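Long-range contacts in SPCC18.06c protein (Schizosaccharomyces pombe, PDB 2P51), which acts as the catalytic deadenylase subunit of the CCR4-NOT complex, a metal-dependent 3'-exoribonuclease that shortens poly(A) tails of mRNA to release 5'-AMP: residues V48-E53 and G170-Y175; T163-H168 and K202-K207. All blocks are in the same frame, centred on the assembly; numbering follows the deposited sequence. Where two conformers were deposited one is given.

Interaction 1: residues V48-E53 and G170-Y175. With MG (magnesium ion), chain C; MG (magnesium ion), chain B.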
ATOM      1  N   VAL A  48       9.870   0.947  -3.910  1.00 12.26           N
ATOM      2  CA  VAL A  48       8.837   0.023  -3.422  1.00 11.88           C
ATOM      3  C   VAL A  48       7.444   0.591  -3.686  1.00 11.65           C
ATOM      4  O   VAL A  48       7.170   1.693  -3.148  1.00 12.46           O
ATOM      5  CB  VAL A  48       8.993  -0.174  -1.919  1.00 12.06           C
ATOM      6  CG1 VAL A  48       7.897  -1.121  -1.407  1.00 13.52           C
ATOM      7  CG2 VAL A  48      10.380  -0.707  -1.530  1.00 13.55           C
ATOM      8  N   SER A  49       6.605  -0.097  -4.441  1.00 12.10           N
ATOM      9  CA  SER A  49       5.219   0.358  -4.694  1.00 10.64           C
ATOM     10  C   SER A  49       4.286  -0.440  -3.807  1.00 10.26           C
ATOM     11  O   SER A  49       4.541  -1.667  -3.684  1.00 11.57           O
ATOM     12  CB  SER A  49       4.829   0.211  -6.177  1.00 14.51           C
ATOM     13  OG  SER A  49       5.736   1.040  -6.935  1.00 14.57           O
ATOM     14  N   MET A  50       3.267   0.222  -3.235  1.00 10.86           N
ATOM     15  CA  MET A  50       2.501  -0.448  -2.179  1.00 10.35           C
ATOM     16  C   MET A  50       1.016  -0.194  -2.342  1.00 10.42           C
ATOM     17  O   MET A  50       0.593   0.888  -2.794  1.00 12.75           O
ATOM     18  CB  MET A  50       2.992   0.044  -0.800  1.00 11.41           C
ATOM     19  CG  MET A  50       2.287  -0.480   0.421  1.00 14.00           C
ATOM     20  SD  MET A  50       0.799   0.478   0.849  1.00 15.39           S
ATOM     21  CE  MET A  50       1.601   1.922   1.590  1.00 14.59           C
ATOM     22  N   ASP A  51       0.283  -1.239  -1.924  1.00 10.94           N
ATOM     23  CA  ASP A  51      -1.166  -1.143  -1.776  1.00 11.17           C
ATOM     24  C   ASP A  51      -1.601  -1.991  -0.582  1.00 10.46           C
ATOM     25  O   ASP A  51      -0.788  -2.878  -0.191  1.00 12.01           O
ATOM     26  CB  ASP A  51      -1.932  -1.629  -3.022  1.00 13.19           C
ATOM     27  CG  ASP A  51      -3.430  -1.344  -2.956  1.00 13.74           C
ATOM     28  OD1 ASP A  51      -3.800  -0.296  -2.369  1.00 13.49           O
ATOM     29  OD2 ASP A  51      -4.173  -2.183  -3.502  1.00 16.26           O
ATOM     30  N   THR A  52      -2.810  -1.773  -0.054  1.00 12.05           N
ATOM     31  CA  THR A  52      -3.292  -2.686   0.977  1.00 11.08           C
ATOM     32  C   THR A  52      -4.758  -3.030   0.681  1.00 10.32           C
ATOM     33  O   THR A  52      -5.446  -2.299  -0.021  1.00 14.11           O
ATOM     34  CB  THR A  52      -3.271  -2.122   2.421  1.00 12.67           C
ATOM     35  OG1 THR A  52      -4.311  -1.159   2.577  1.00 13.64           O
ATOM     36  CG2 THR A  52      -1.900  -1.475   2.744  1.00 12.75           C
ATOM     37  N   GLU A  53      -5.225  -4.174   1.178  1.00 11.71           N
ATOM     38  CA  GLU A  53      -6.651  -4.444   1.169  1.00 11.20           C
ATOM     39  C   GLU A  53      -7.093  -4.525   2.652  1.00 11.44           C
ATOM     40  O   GLU A  53      -6.348  -5.030   3.515  1.00 13.82           O
ATOM     41  CB  GLU A  53      -7.015  -5.730   0.439  1.00 12.57           C
ATOM     42  CG  GLU A  53      -6.529  -5.853  -0.996  1.00 14.00           C
ATOM     43  CD  GLU A  53      -6.996  -4.757  -1.911  1.00 14.82           C
ATOM     44  OE1 GLU A  53      -8.127  -4.273  -1.797  1.00 16.29           O
ATOM     45  OE2 GLU A  53      -6.183  -4.348  -2.797  1.00 16.43           O
ATOM     46  N   GLY A 170      -3.877   7.488   1.884  1.00 15.30           N
ATOM     47  CA  GLY A 170      -4.082   7.742   3.322  1.00 15.03           C
ATOM     48  C   GLY A 170      -4.320   6.450   4.091  1.00 15.46           C
ATOM     49  O   GLY A 170      -3.668   6.182   5.112  1.00 16.01           O
ATOM     50  N   TYR A 171      -5.294   5.651   3.652  1.00 14.74           N
ATOM     51  CA  TYR A 171      -5.564   4.410   4.379  1.00 13.98           C
ATOM     52  C   TYR A 171      -4.408   3.434   4.266  1.00 13.50           C
ATOM     53  O   TYR A 171      -4.073   2.797   5.283  1.00 14.00           O
ATOM     54  CB  TYR A 171      -6.862   3.707   3.880  1.00 14.09           C
ATOM     55  CG  TYR A 171      -8.134   4.308   4.432  1.00 14.78           C
ATOM     56  CD1 TYR A 171      -8.618   5.551   3.979  1.00 16.47           C
ATOM     57  CD2 TYR A 171      -8.911   3.638   5.391  1.00 15.11           C
ATOM     58  CE1 TYR A 171      -9.803   6.101   4.475  1.00 16.89           C
ATOM     59  CE2 TYR A 171     -10.088   4.212   5.870  1.00 15.46           C
ATOM     60  CZ  TYR A 171     -10.548   5.423   5.434  1.00 17.87           C
ATOM     61  OH  TYR A 171     -11.719   5.985   5.920  1.00 19.85           O
ATOM     62  N   ASP A 172      -3.841   3.274   3.084  1.00 13.51           N
ATOM     63  CA  ASP A 172      -2.785   2.301   2.858  1.00 13.92           C
ATOM     64  C   ASP A 172      -1.586   2.579   3.766  1.00 13.61           C
ATOM     65  O   ASP A 172      -1.046   1.685   4.462  1.00 15.00           O
ATOM     66  CB  ASP A 172      -2.416   2.320   1.382  1.00 13.21           C
ATOM     67  CG  ASP A 172      -3.434   1.765   0.437  1.00 13.09           C
ATOM     68  OD1 ASP A 172      -4.289   0.982   0.945  1.00 13.71           O
ATOM     69  OD2 ASP A 172      -3.483   2.087  -0.773  1.00 13.80           O
ATOM     70  N   PHE A 173      -1.158   3.861   3.797  1.00 14.22           N
ATOM     71  CA  PHE A 173      -0.025   4.214   4.670  1.00 14.63           C
ATOM     72  C   PHE A 173      -0.445   4.087   6.140  1.00 16.11           C
ATOM     73  O   PHE A 173       0.375   3.671   6.987  1.00 16.33           O
ATOM     74  CB  PHE A 173       0.467   5.642   4.439  1.00 17.79           C
ATOM     75  CG  PHE A 173       1.607   5.812   3.467  1.00 15.95           C
ATOM     76  CD1 PHE A 173       2.740   5.013   3.546  1.00 16.72           C
ATOM     77  CD2 PHE A 173       1.546   6.755   2.470  1.00 14.85           C
ATOM     78  CE1 PHE A 173       3.839   5.106   2.672  1.00 15.23           C
ATOM     79  CE2 PHE A 173       2.625   6.879   1.614  1.00 16.55           C
ATOM     80  CZ  PHE A 173       3.753   6.084   1.679  1.00 17.77           C
ATOM     81  N   ALA A 174      -1.673   4.458   6.502  1.00 14.66           N
ATOM     82  CA  ALA A 174      -2.116   4.340   7.897  1.00 14.10           C
ATOM     83  C   ALA A 174      -2.040   2.882   8.332  1.00 14.41           C
ATOM     84  O   ALA A 174      -1.634   2.584   9.483  1.00 15.47           O
ATOM     85  CB  ALA A 174      -3.494   4.938   8.112  1.00 15.59           C
ATOM     86  N   TYR A 175      -2.418   1.938   7.454  1.00 14.39           N
ATOM     87  CA  TYR A 175      -2.367   0.517   7.871  1.00 13.98           C
ATOM     88  C   TYR A 175      -0.931   0.074   8.102  1.00 13.81           C
ATOM     89  O   TYR A 175      -0.716  -0.729   9.023  1.00 15.92           O
ATOM     90  CB  TYR A 175      -3.040  -0.368   6.817  1.00 14.13           C
ATOM     91  CG  TYR A 175      -4.520  -0.540   7.159  1.00 13.33           C
ATOM     92  CD1 TYR A 175      -5.555   0.028   6.447  1.00 14.33           C
ATOM     93  CD2 TYR A 175      -4.810  -1.312   8.273  1.00 14.07           C
ATOM     94  CE1 TYR A 175      -6.903  -0.154   6.790  1.00 14.49           C
ATOM     95  CE2 TYR A 175      -6.119  -1.488   8.630  1.00 14.76           C
ATOM     96  CZ  TYR A 175      -7.160  -0.921   7.910  1.00 14.22           C
ATOM     97  OH  TYR A 175      -8.438  -1.152   8.338  1.00 16.20           O
TER
HETATM   98 MG    MG C2002      -6.175  -2.575  -3.912  0.86 15.85          MG
HETATM   99 MG    MG B2001      -4.809   1.487  -2.319  1.00 14.74          MG
HETATM  100  O   HOH W   1      -1.127   3.103  -2.016  0.97 14.43           O
HETATM  101  O   HOH W   2      -6.774  -1.473  -2.193  0.78 15.06           O
HETATM  102  O   HOH W   3      -6.177   0.890  -0.890  1.00 14.45           O
HETATM  103  O   HOH W   4      -3.620   2.366  -3.754  0.91 13.04           O
HETATM  104  O   HOH W   5      -6.075   0.772  -3.699  0.98 18.10           O
HETATM  105  O   HOH W   6      -5.763   3.392  -2.357  0.94 14.63           O
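With CG of D172 anti to its carbonyl carbon and OG1 of T52 turned in between its own backbone N and carbonyl carbon (chi1 73°), the helix carboxylate and the strand hydroxyl are brought together in the two-metal active site of a DEDD nuclease fold. T52 OG1 donates to D172 OD1 at 2.7 Å, reaching the anti side of that oxygen and 28° out of the carboxylate plane; T52 N adds a weak bond to the same atom. Without this hydroxyl, as with an alanine here, D172 OD1 would probably keep the weak amide bond and water 3, its carboxylate freer to turn away from the metal. Held this way, D172 presents OD2 to the chain B magnesium ion, where it joins D51 OD1; their carboxylate planes stand 80° apart, and the cation allows the two oxygens to sit 2.9 Å from each other. Four waters complete six ligands. D51 bridges the metals, since its OD2 binds the chain C magnesium ion together with E53 OE2 and D241. Beside this polar centre M50 lays SD against D172 CB and sends its methyl on to F173. That last contact is an off-centre CH-pi one, with M50 CE 4.3 Å from the F173 ring centroid.

Interaction 2: residues T163-H168 and K202-K207; sequences TWITFH and KNYDIK
T163 and K207 bury the most surface here, at opposite ends of the paired segments, with F167 packed against K207. At one end K202 NZ lies 2.5 Å from T163 OG1, too short to trust in one of two lysine conformers, while the threonine methyl, CG2, meets the edge of the Y204 ring. At the other end the F167 ring takes K207 CB over the centre of one face, a CH-pi contact 4.1 Å from CB to the ring centroid. I206 CG2 comes in at the edge of that ring. The K207 chain bends at chi2 (79°), which carries CD along to F167 CZ at 3.6 Å; its ammonium makes a cation-pi contact with Y270. Beside this packing D205 is the N-cap of helix 206-213. Its OD1 accepts from H168 N and K207 N, both at 2.8 Å, from opposite faces of the carboxylate plane, so one oxygen both caps the helix and ties down the turn after strand 163-166. Backbone bonds from W164 N to K202 O through I206 N to T166 O join the two segments in register. Parallel neighbours linked through intervening helices, with 203-205 outermost, are typical of the RNase H-like sheet of DEDD nucleases.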
ATOM      1  N   THR A 163      12.555   4.592  -2.130  1.00 12.43           N
ATOM      2  CA  THR A 163      11.418   5.446  -2.492  1.00 12.93           C
ATOM      3  C   THR A 163      10.123   4.627  -2.391  1.00 12.24           C
ATOM      4  O   THR A 163      10.128   3.555  -2.977  1.00 14.17           O
ATOM      5  CB  THR A 163      11.575   5.996  -3.921  1.00 16.02           C
ATOM      6  OG1 THR A 163      12.822   6.744  -4.040  1.00 17.93           O
ATOM      7  CG2 THR A 163      10.434   6.955  -4.250  1.00 16.54           C
ATOM      8  N   TRP A 164       9.117   5.127  -1.708  1.00 11.43           N
ATOM      9  CA  TRP A 164       7.826   4.432  -1.676  1.00 11.08           C
ATOM     10  C   TRP A 164       6.838   5.089  -2.630  1.00 10.79           C
ATOM     11  O   TRP A 164       6.742   6.330  -2.682  1.00 13.24           O
ATOM     12  CB  TRP A 164       7.232   4.455  -0.258  1.00 13.79           C
ATOM     13  CG  TRP A 164       7.928   3.467   0.643  1.00 12.55           C
ATOM     14  CD1 TRP A 164       9.203   3.576   1.148  1.00 15.44           C
ATOM     15  CD2 TRP A 164       7.388   2.226   1.129  1.00 12.06           C
ATOM     16  NE1 TRP A 164       9.475   2.457   1.925  1.00 14.64           N
ATOM     17  CE2 TRP A 164       8.382   1.612   1.934  1.00 14.29           C
ATOM     18  CE3 TRP A 164       6.145   1.550   0.967  1.00 12.41           C
ATOM     19  CZ2 TRP A 164       8.186   0.373   2.574  1.00 12.52           C
ATOM     20  CZ3 TRP A 164       5.985   0.335   1.606  1.00 12.92           C
ATOM     21  CH2 TRP A 164       6.981  -0.262   2.401  1.00 12.26           C
ATOM     22  N   ILE A 165       6.135   4.284  -3.407  1.00 10.88           N
ATOM     23  CA  ILE A 165       5.158   4.734  -4.408  1.00 11.44           C
ATOM     24  C   ILE A 165       3.796   4.212  -4.030  1.00 11.43           C
ATOM     25  O   ILE A 165       3.662   3.025  -3.739  1.00 12.50           O
ATOM     26  CB  ILE A 165       5.533   4.225  -5.805  1.00 12.63           C
ATOM     27  CG1 ILE A 165       6.972   4.507  -6.166  1.00 13.60           C
ATOM     28  CG2 ILE A 165       4.537   4.792  -6.846  1.00 15.39           C
ATOM     29  CD1 ILE A 165       7.311   5.999  -6.139  1.00 16.47           C
ATOM     30  N   THR A 166       2.783   5.106  -4.020  1.00 11.46           N
ATOM     31  CA  THR A 166       1.448   4.709  -3.553  1.00 11.39           C
ATOM     32  C   THR A 166       0.424   5.355  -4.459  1.00 11.32           C
ATOM     33  O   THR A 166       0.774   6.104  -5.375  1.00 13.09           O
ATOM     34  CB  THR A 166       1.231   5.150  -2.088  1.00 13.67           C
ATOM     35  OG1 THR A 166       1.363   6.584  -2.056  1.00 14.58           O
ATOM     36  CG2 THR A 166       2.285   4.517  -1.143  1.00 16.58           C
ATOM     37  N   PHE A 167      -0.858   5.045  -4.185  1.00 11.52           N
ATOM     38  CA  PHE A 167      -1.934   5.695  -4.948  1.00 12.70           C
ATOM     39  C   PHE A 167      -3.084   5.952  -3.973  1.00 12.72           C
ATOM     40  O   PHE A 167      -3.646   4.967  -3.419  1.00 15.18           O
ATOM     41  CB  PHE A 167      -2.374   4.811  -6.124  1.00 13.22           C
ATOM     42  CG  PHE A 167      -3.480   5.451  -6.961  1.00 15.33           C
ATOM     43  CD1 PHE A 167      -3.147   6.214  -8.062  1.00 17.47           C
ATOM     44  CD2 PHE A 167      -4.838   5.251  -6.633  1.00 17.24           C
ATOM     45  CE1 PHE A 167      -4.112   6.832  -8.858  1.00 21.50           C
ATOM     46  CE2 PHE A 167      -5.808   5.907  -7.368  1.00 21.56           C
ATOM     47  CZ  PHE A 167      -5.438   6.681  -8.460  1.00 23.02           C
ATOM     48  N   HIS A 168      -3.471   7.209  -3.776  1.00 12.95           N
ATOM     49  CA  HIS A 168      -4.598   7.590  -2.902  1.00 14.07           C
ATOM     50  C   HIS A 168      -4.400   6.929  -1.545  1.00 13.88           C
ATOM     51  O   HIS A 168      -5.165   6.067  -1.071  1.00 15.78           O
ATOM     52  CB  HIS A 168      -5.920   7.192  -3.557  1.00 16.60           C
ATOM     53  CG  HIS A 168      -7.110   7.967  -3.086  1.00 18.00           C
ATOM     54  ND1 HIS A 168      -7.215   8.536  -1.832  1.00 21.56           N
ATOM     55  CD2 HIS A 168      -8.275   8.270  -3.728  1.00 16.30           C
ATOM     56  CE1 HIS A 168      -8.388   9.154  -1.731  1.00 22.02           C
ATOM     57  NE2 HIS A 168      -9.059   8.997  -2.882  1.00 16.77           N
ATOM     58  N   LYS A 202      10.913   9.204   1.838  1.00 14.05           N
ATOM     59  CA  LYS A 202      10.807   9.582   0.424  1.00 14.81           C
ATOM     60  C   LYS A 202       9.648   8.824  -0.193  1.00 14.10           C
ATOM     61  O   LYS A 202       9.770   7.611  -0.430  1.00 16.52           O
ATOM     62  CB  LYS A 202      12.117   9.246  -0.281  0.62 16.36           C
ATOM     63  CG  LYS A 202      12.104   9.484  -1.789  0.62 20.97           C
ATOM     64  CD  LYS A 202      13.507   9.441  -2.399  0.62 23.63           C
ATOM     65  CE  LYS A 202      13.435   9.932  -3.824  0.62 19.04           C
ATOM     66  NZ  LYS A 202      13.641   8.941  -4.892  0.62 31.21           N
ATOM     67  N   ASN A 203       8.546   9.520  -0.416  1.00 13.35           N
ATOM     68  CA  ASN A 203       7.378   8.796  -0.965  1.00 14.07           C
ATOM     69  C   ASN A 203       6.667   9.713  -1.956  1.00 12.97           C
ATOM     70  O   ASN A 203       6.783  10.961  -1.887  1.00 15.01           O
ATOM     71  CB  ASN A 203       6.516   8.289   0.184  1.00 15.60           C
ATOM     72  CG  ASN A 203       5.839   9.341   1.011  1.00 16.85           C
ATOM     73  OD1 ASN A 203       4.892   9.985   0.529  1.00 18.43           O
ATOM     74  ND2 ASN A 203       6.201   9.598   2.257  1.00 17.92           N
ATOM     75  N   TYR A 204       5.957   9.068  -2.868  1.00 12.94           N
ATOM     76  CA  TYR A 204       5.101   9.769  -3.842  1.00 13.05           C
ATOM     77  C   TYR A 204       3.716   9.119  -3.852  1.00 12.78           C
ATOM     78  O   TYR A 204       3.667   7.865  -3.780  1.00 16.50           O
ATOM     79  CB  TYR A 204       5.669   9.733  -5.264  1.00 13.70           C
ATOM     80  CG  TYR A 204       7.005  10.433  -5.415  1.00 14.03           C
ATOM     81  CD1 TYR A 204       7.081  11.822  -5.476  1.00 16.64           C
ATOM     82  CD2 TYR A 204       8.166   9.698  -5.503  1.00 17.85           C
ATOM     83  CE1 TYR A 204       8.294  12.470  -5.614  1.00 20.27           C
ATOM     84  CE2 TYR A 204       9.376  10.340  -5.641  1.00 23.26           C
ATOM     85  CZ  TYR A 204       9.443  11.712  -5.697  1.00 23.49           C
ATOM     86  OH  TYR A 204      10.688  12.322  -5.836  1.00 28.89           O
ATOM     87  N   ASP A 205       2.701   9.952  -3.930  1.00 12.69           N
ATOM     88  CA  ASP A 205       1.325   9.474  -4.072  1.00 13.05           C
ATOM     89  C   ASP A 205       0.899   9.788  -5.502  1.00 11.70           C
ATOM     90  O   ASP A 205       0.712  10.971  -5.826  1.00 13.26           O
ATOM     91  CB  ASP A 205       0.417  10.122  -3.028  1.00 13.56           C
ATOM     92  CG  ASP A 205      -1.010   9.614  -3.091  1.00 13.67           C
ATOM     93  OD1 ASP A 205      -1.454   9.124  -4.182  1.00 13.56           O
ATOM     94  OD2 ASP A 205      -1.740   9.696  -2.079  1.00 15.64           O
ATOM     95  N   ILE A 206       0.741   8.767  -6.328  1.00 11.84           N
ATOM     96  CA  ILE A 206       0.402   8.983  -7.750  1.00 13.05           C
ATOM     97  C   ILE A 206      -0.942   9.707  -7.885  1.00 11.83           C
ATOM     98  O   ILE A 206      -1.120  10.412  -8.875  1.00 15.84           O
ATOM     99  CB  ILE A 206       0.369   7.635  -8.494  1.00 14.15           C
ATOM    100  CG1 ILE A 206       1.757   6.995  -8.571  1.00 15.26           C
ATOM    101  CG2 ILE A 206      -0.259   7.730  -9.889  1.00 17.59           C
ATOM    102  CD1 ILE A 206       1.696   5.555  -9.098  1.00 18.78           C
ATOM    103  N   LYS A 207      -1.870   9.504  -6.937  1.00 13.03           N
ATOM    104  CA  LYS A 207      -3.140  10.232  -7.024  1.00 13.19           C
ATOM    105  C   LYS A 207      -2.938  11.727  -6.807  1.00 13.69           C
ATOM    106  O   LYS A 207      -3.565  12.582  -7.466  1.00 14.79           O
ATOM    107  CB  LYS A 207      -4.144   9.748  -5.968  1.00 15.29           C
ATOM    108  CG  LYS A 207      -5.515  10.451  -6.058  1.00 17.94           C
ATOM    109  CD  LYS A 207      -6.408   9.932  -7.149  1.00 19.89           C
ATOM    110  CE  LYS A 207      -7.716  10.755  -7.175  1.00 16.36           C
ATOM    111  NZ  LYS A 207      -8.440  10.437  -8.444  1.00 16.75           N
TER
HETATM  112  O   HOH W   7       3.986   7.431  -1.308  0.69 28.47           O

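In the fold
Both contacts are mainly buried and share one sheet: strands 47-53 and 163-166 are neighbours in it, joined by V48 N to T163 O and V48 O to I165 N, probable hydrogen bonds. Interaction 1 lies near the centre of the chain, where a helix crosses a strand almost at right angles and carboxylates and magnesium do most of the work. Interaction 2 extends the sheet to its outermost strand through regular backbone bonding, and reaches the surface at H168. Helix 170-181 follows strand 163-166 in the chain, and F173 from interaction 1 packs its CZ on T166 CG2 from interaction 2, so the metal-bearing helix rests against the strand that interaction 2 pairs.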